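Local coordinates for protein putative retaining b-glycosidase (Saccharophagus degradans, PDB 5A95) that probably hydrolyses mixed-linkage beta-glucans as a retaining glycoside hydrolase of family 5, subfamily 26, at residues His122-Val127 / Phe173-Val178. The protein carries 1 engineered substitution. Sequence-based numbering, arbitrary orientation. Where two conformers were deposited one is given.
Unlike the reference sequence in segment 173-178: Gln176 (reference Lys). With MG (magnesium ion), chain G.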
ATOM      1  N   HIS A 122     -19.335 -16.868  -8.803  1.00  8.14           N
ATOM      2  CA  HIS A 122     -19.249 -17.280 -10.217  1.00  8.45           C
ATOM      3  C   HIS A 122     -18.182 -18.349 -10.440  1.00  7.41           C
ATOM      4  O   HIS A 122     -18.368 -19.246 -11.260  1.00  9.48           O
ATOM      5  CB  HIS A 122     -19.056 -16.089 -11.136  1.00  9.04           C
ATOM      6  CG  HIS A 122     -20.231 -15.170 -11.165  1.00 10.54           C
ATOM      7  ND1 HIS A 122     -21.474 -15.578 -11.604  1.00 10.84           N
ATOM      8  CD2 HIS A 122     -20.368 -13.873 -10.802  1.00 11.98           C
ATOM      9  CE1 HIS A 122     -22.322 -14.564 -11.519  1.00 12.54           C
ATOM     10  NE2 HIS A 122     -21.681 -13.521 -11.039  1.00 13.08           N
ATOM     11  N   ILE A 123     -17.042 -18.247  -9.744  1.00  7.28           N
ATOM     12  CA  ILE A 123     -16.046 -19.300  -9.827  1.00  7.53           C
ATOM     13  C   ILE A 123     -16.658 -20.629  -9.356  1.00  9.03           C
ATOM     14  O   ILE A 123     -16.392 -21.662  -9.952  1.00  9.65           O
ATOM     15  CB  ILE A 123     -14.734 -18.920  -9.120  1.00  7.43           C
ATOM     16  CG1 ILE A 123     -14.106 -17.688  -9.778  1.00  8.48           C
ATOM     17  CG2 ILE A 123     -13.764 -20.095  -9.171  1.00  8.20           C
ATOM     18  CD1 ILE A 123     -12.957 -17.077  -8.991  1.00  9.70           C
ATOM     19  N   ASP A 124     -17.502 -20.593  -8.316  1.00  8.49           N
ATOM     20  CA  ASP A 124     -18.198 -21.804  -7.870  1.00  8.48           C
ATOM     21  C   ASP A 124     -18.989 -22.452  -9.014  1.00  9.42           C
ATOM     22  O   ASP A 124     -19.043 -23.664  -9.101  1.00  9.82           O
ATOM     23  CB  ASP A 124     -19.197 -21.483  -6.772  1.00  9.69           C
ATOM     24  CG  ASP A 124     -18.572 -21.147  -5.430  1.00  9.57           C
ATOM     25  OD1 ASP A 124     -17.329 -21.178  -5.239  1.00  9.26           O
ATOM     26  OD2 ASP A 124     -19.398 -20.824  -4.541  1.00 10.94           O
ATOM     27  N   GLU A 125     -19.635 -21.625  -9.828  1.00  9.44           N
ATOM     28  CA  GLU A 125     -20.380 -22.133 -10.987  1.00  9.34           C
ATOM     29  C   GLU A 125     -19.448 -22.885 -11.924  1.00  9.56           C
ATOM     30  O   GLU A 125     -19.754 -23.989 -12.367  1.00 10.50           O
ATOM     31  CB  GLU A 125     -21.090 -21.005 -11.736  1.00 10.59           C
ATOM     32  CG  GLU A 125     -22.177 -20.328 -10.920  1.00 10.57           C
ATOM     33  CD  GLU A 125     -22.616 -18.965 -11.441  1.00 11.23           C
ATOM     34  OE1 GLU A 125     -21.883 -18.293 -12.200  1.00 11.79           O
ATOM     35  OE2 GLU A 125     -23.727 -18.536 -11.060  1.00 16.11           O
ATOM     36  N   ALA A 126     -18.300 -22.264 -12.221  1.00  9.58           N
ATOM     37  CA  ALA A 126     -17.308 -22.920 -13.065  1.00  9.63           C
ATOM     38  C   ALA A 126     -16.802 -24.237 -12.486  1.00  8.60           C
ATOM     39  O   ALA A 126     -16.566 -25.189 -13.228  1.00  9.22           O
ATOM     40  CB  ALA A 126     -16.137 -21.979 -13.316  1.00  9.92           C
ATOM     41  N   VAL A 127     -16.586 -24.273 -11.174  1.00  8.81           N
ATOM     42  CA  VAL A 127     -16.145 -25.489 -10.508  1.00  8.64           C
ATOM     43  C   VAL A 127     -17.180 -26.589 -10.738  1.00  8.92           C
ATOM     44  O   VAL A 127     -16.844 -27.713 -11.100  1.00  9.18           O
ATOM     45  CB  VAL A 127     -15.885 -25.265  -8.993  1.00  9.03           C
ATOM     46  CG1 VAL A 127     -15.623 -26.575  -8.281  1.00 10.80           C
ATOM     47  CG2 VAL A 127     -14.696 -24.326  -8.800  1.00  9.25           C
ATOM     48  N   PHE A 173      -8.648 -20.803   0.618  1.00  7.01           N
ATOM     49  CA  PHE A 173      -9.613 -21.212   1.634  1.00  7.59           C
ATOM     50  C   PHE A 173     -10.877 -21.794   1.001  1.00  6.77           C
ATOM     51  O   PHE A 173     -11.344 -22.867   1.365  1.00  7.50           O
ATOM     52  CB  PHE A 173      -9.992 -20.028   2.513  1.00  7.04           C
ATOM     53  CG  PHE A 173     -11.059 -20.319   3.541  1.00  7.34           C
ATOM     54  CD1 PHE A 173     -10.782 -21.036   4.681  1.00  9.06           C
ATOM     55  CD2 PHE A 173     -12.333 -19.839   3.365  1.00  8.10           C
ATOM     56  CE1 PHE A 173     -11.767 -21.261   5.620  1.00  9.65           C
ATOM     57  CE2 PHE A 173     -13.328 -20.080   4.286  1.00 10.22           C
ATOM     58  CZ  PHE A 173     -13.030 -20.789   5.415  1.00  9.14           C
ATOM     59  N   ARG A 174     -11.442 -21.097   0.037  1.00  6.95           N
ATOM     60  CA  ARG A 174     -12.704 -21.516  -0.519  1.00  6.79           C
ATOM     61  C   ARG A 174     -12.624 -22.860  -1.202  1.00  7.20           C
ATOM     62  O   ARG A 174     -13.574 -23.642  -1.120  1.00  8.90           O
ATOM     63  CB  ARG A 174     -13.263 -20.491  -1.500  1.00  7.28           C
ATOM     64  CG  ARG A 174     -14.728 -20.703  -1.861  1.00  8.61           C
ATOM     65  CD  ARG A 174     -15.233 -19.548  -2.695  1.00 10.43           C
ATOM     66  NE  ARG A 174     -16.651 -19.536  -2.992  1.00 10.96           N
ATOM     67  CZ  ARG A 174     -17.528 -18.657  -2.500  1.00 11.44           C
ATOM     68  NH1 ARG A 174     -17.181 -17.805  -1.540  1.00 12.51           N
ATOM     69  NH2 ARG A 174     -18.758 -18.631  -2.950  1.00 12.91           N
ATOM     70  N   TYR A 175     -11.532 -23.127  -1.893  1.00  6.95           N
ATOM     71  CA  TYR A 175     -11.423 -24.331  -2.711  1.00  7.01           C
ATOM     72  C   TYR A 175     -10.519 -25.412  -2.098  1.00  7.29           C
ATOM     73  O   TYR A 175     -10.036 -26.294  -2.793  1.00  8.36           O
ATOM     74  CB  TYR A 175     -11.053 -23.993  -4.160  1.00  7.54           C
ATOM     75  CG  TYR A 175     -12.070 -23.056  -4.753  1.00  8.09           C
ATOM     76  CD1 TYR A 175     -13.409 -23.452  -4.893  1.00  9.08           C
ATOM     77  CD2 TYR A 175     -11.729 -21.752  -5.107  1.00  7.91           C
ATOM     78  CE1 TYR A 175     -14.362 -22.576  -5.363  1.00  8.90           C
ATOM     79  CE2 TYR A 175     -12.682 -20.877  -5.569  1.00  9.34           C
ATOM     80  CZ  TYR A 175     -14.001 -21.277  -5.691  1.00  8.26           C
ATOM     81  OH  TYR A 175     -14.920 -20.356  -6.135  1.00  9.90           O
ATOM     82  N   GLN A 176     -10.370 -25.387  -0.772  1.00  7.99           N
ATOM     83  CA  GLN A 176      -9.588 -26.419  -0.117  1.00  8.85           C
ATOM     84  C   GLN A 176     -10.175 -27.798  -0.458  1.00  9.42           C
ATOM     85  O   GLN A 176     -11.388 -27.981  -0.411  1.00  9.55           O
ATOM     86  CB  GLN A 176      -9.590 -26.221   1.395  1.00  9.59           C
ATOM     87  CG  GLN A 176      -8.623 -27.141   2.097  1.00 10.22           C
ATOM     88  CD  GLN A 176      -8.596 -26.978   3.606  1.00 11.24           C
ATOM     89  OE1 GLN A 176      -9.176 -26.052   4.162  1.00 11.05           O
ATOM     90  NE2 GLN A 176      -7.877 -27.859   4.259  1.00 13.62           N
ATOM     91  N   ASN A 177      -9.301 -28.726  -0.824  1.00  9.77           N
ATOM     92  CA  ASN A 177      -9.719 -30.130  -1.042  0.50 11.03           C
ATOM     93  C   ASN A 177     -10.699 -30.275  -2.232  1.00 10.98           C
ATOM     94  O   ASN A 177     -11.562 -31.141  -2.219  1.00 12.93           O
ATOM     95  CB  ASN A 177     -10.330 -30.690   0.267  0.50 12.21           C
ATOM     96  CG  ASN A 177     -10.573 -32.202   0.243  0.50 12.46           C
ATOM     97  OD1 ASN A 177      -9.793 -32.954  -0.312  0.50 13.71           O
ATOM     98  ND2 ASN A 177     -11.676 -32.633   0.858  0.50 12.96           N
ATOM     99  N   VAL A 178     -10.552 -29.438  -3.253  1.00  9.07           N
ATOM    100  CA  VAL A 178     -11.365 -29.479  -4.474  1.00  9.43           C
ATOM    101  C   VAL A 178     -10.461 -29.913  -5.645  1.00  9.29           C
ATOM    102  O   VAL A 178      -9.613 -29.138  -6.118  1.00  9.15           O
ATOM    103  CB  VAL A 178     -12.041 -28.137  -4.787  1.00  9.80           C
ATOM    104  CG1 VAL A 178     -12.791 -28.166  -6.104  1.00  9.67           C
ATOM    105  CG2 VAL A 178     -13.001 -27.721  -3.673  1.00 10.56           C
TER
HETATM  106 MG    MG G 401      -7.614 -28.108  -5.752  1.00  9.99          MG
HETATM  107  O   HOH W   1      -8.298 -26.068  -4.972  1.00  8.89           O
HETATM  108  O   HOH W   2      -7.445 -28.766  -3.382  1.00  9.95           O
HETATM  109  O   HOH W   3      -5.589 -29.323  -5.735  1.00 10.83           O
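Arg174 sends its side chain out extended, CG anti to the backbone N (chi1 -166°), while Asp124 turns its carboxylate beside its own backbone N (chi1 -72°), and the two groups meet side-on. Arg174 NE donates to Asp124 OD1 at 2.9 Å and Arg174 NH2 to Asp124 OD2 at 2.8 Å, a two-pronged salt bridge in which the carboxylate lies near the guanidinium plane, though the two planes are tilted by 32°. Asp124 OD1 takes a second bond, from Tyr175 OH at 2.7 Å; both donors reach it tilted from the same face of the carboxylate, the hydroxyl on the anti side and NE on the syn side. With an alanine at Asp124, the guanidinium is likely to lose this countercharge and the Tyr175 hydroxyl this acceptor. The tyrosine ring itself packs on aliphatic groups: CG2 of Ile123 lies 3.7 Å from CZ of Tyr175, CG2 of Val127 sits beside CE1, and CG of Arg174 lies over the rim of one face. Farther along, Val127 and Val178 touch tip to tip through their CG1 methyls, 3.9 Å apart. A type II turn from Tyr175 to Val178 follows helix 161-174, and the carbonyl O of Val178 binds magnesium at 2.3 Å, joined by Val181 O. The contact thus ties helix 116-133 to the end of helix 161-174 outside the family 5 (beta/alpha)8 barrel, Ile123 resting on strand 101-106, Val127 and Tyr175 on strand 181-185.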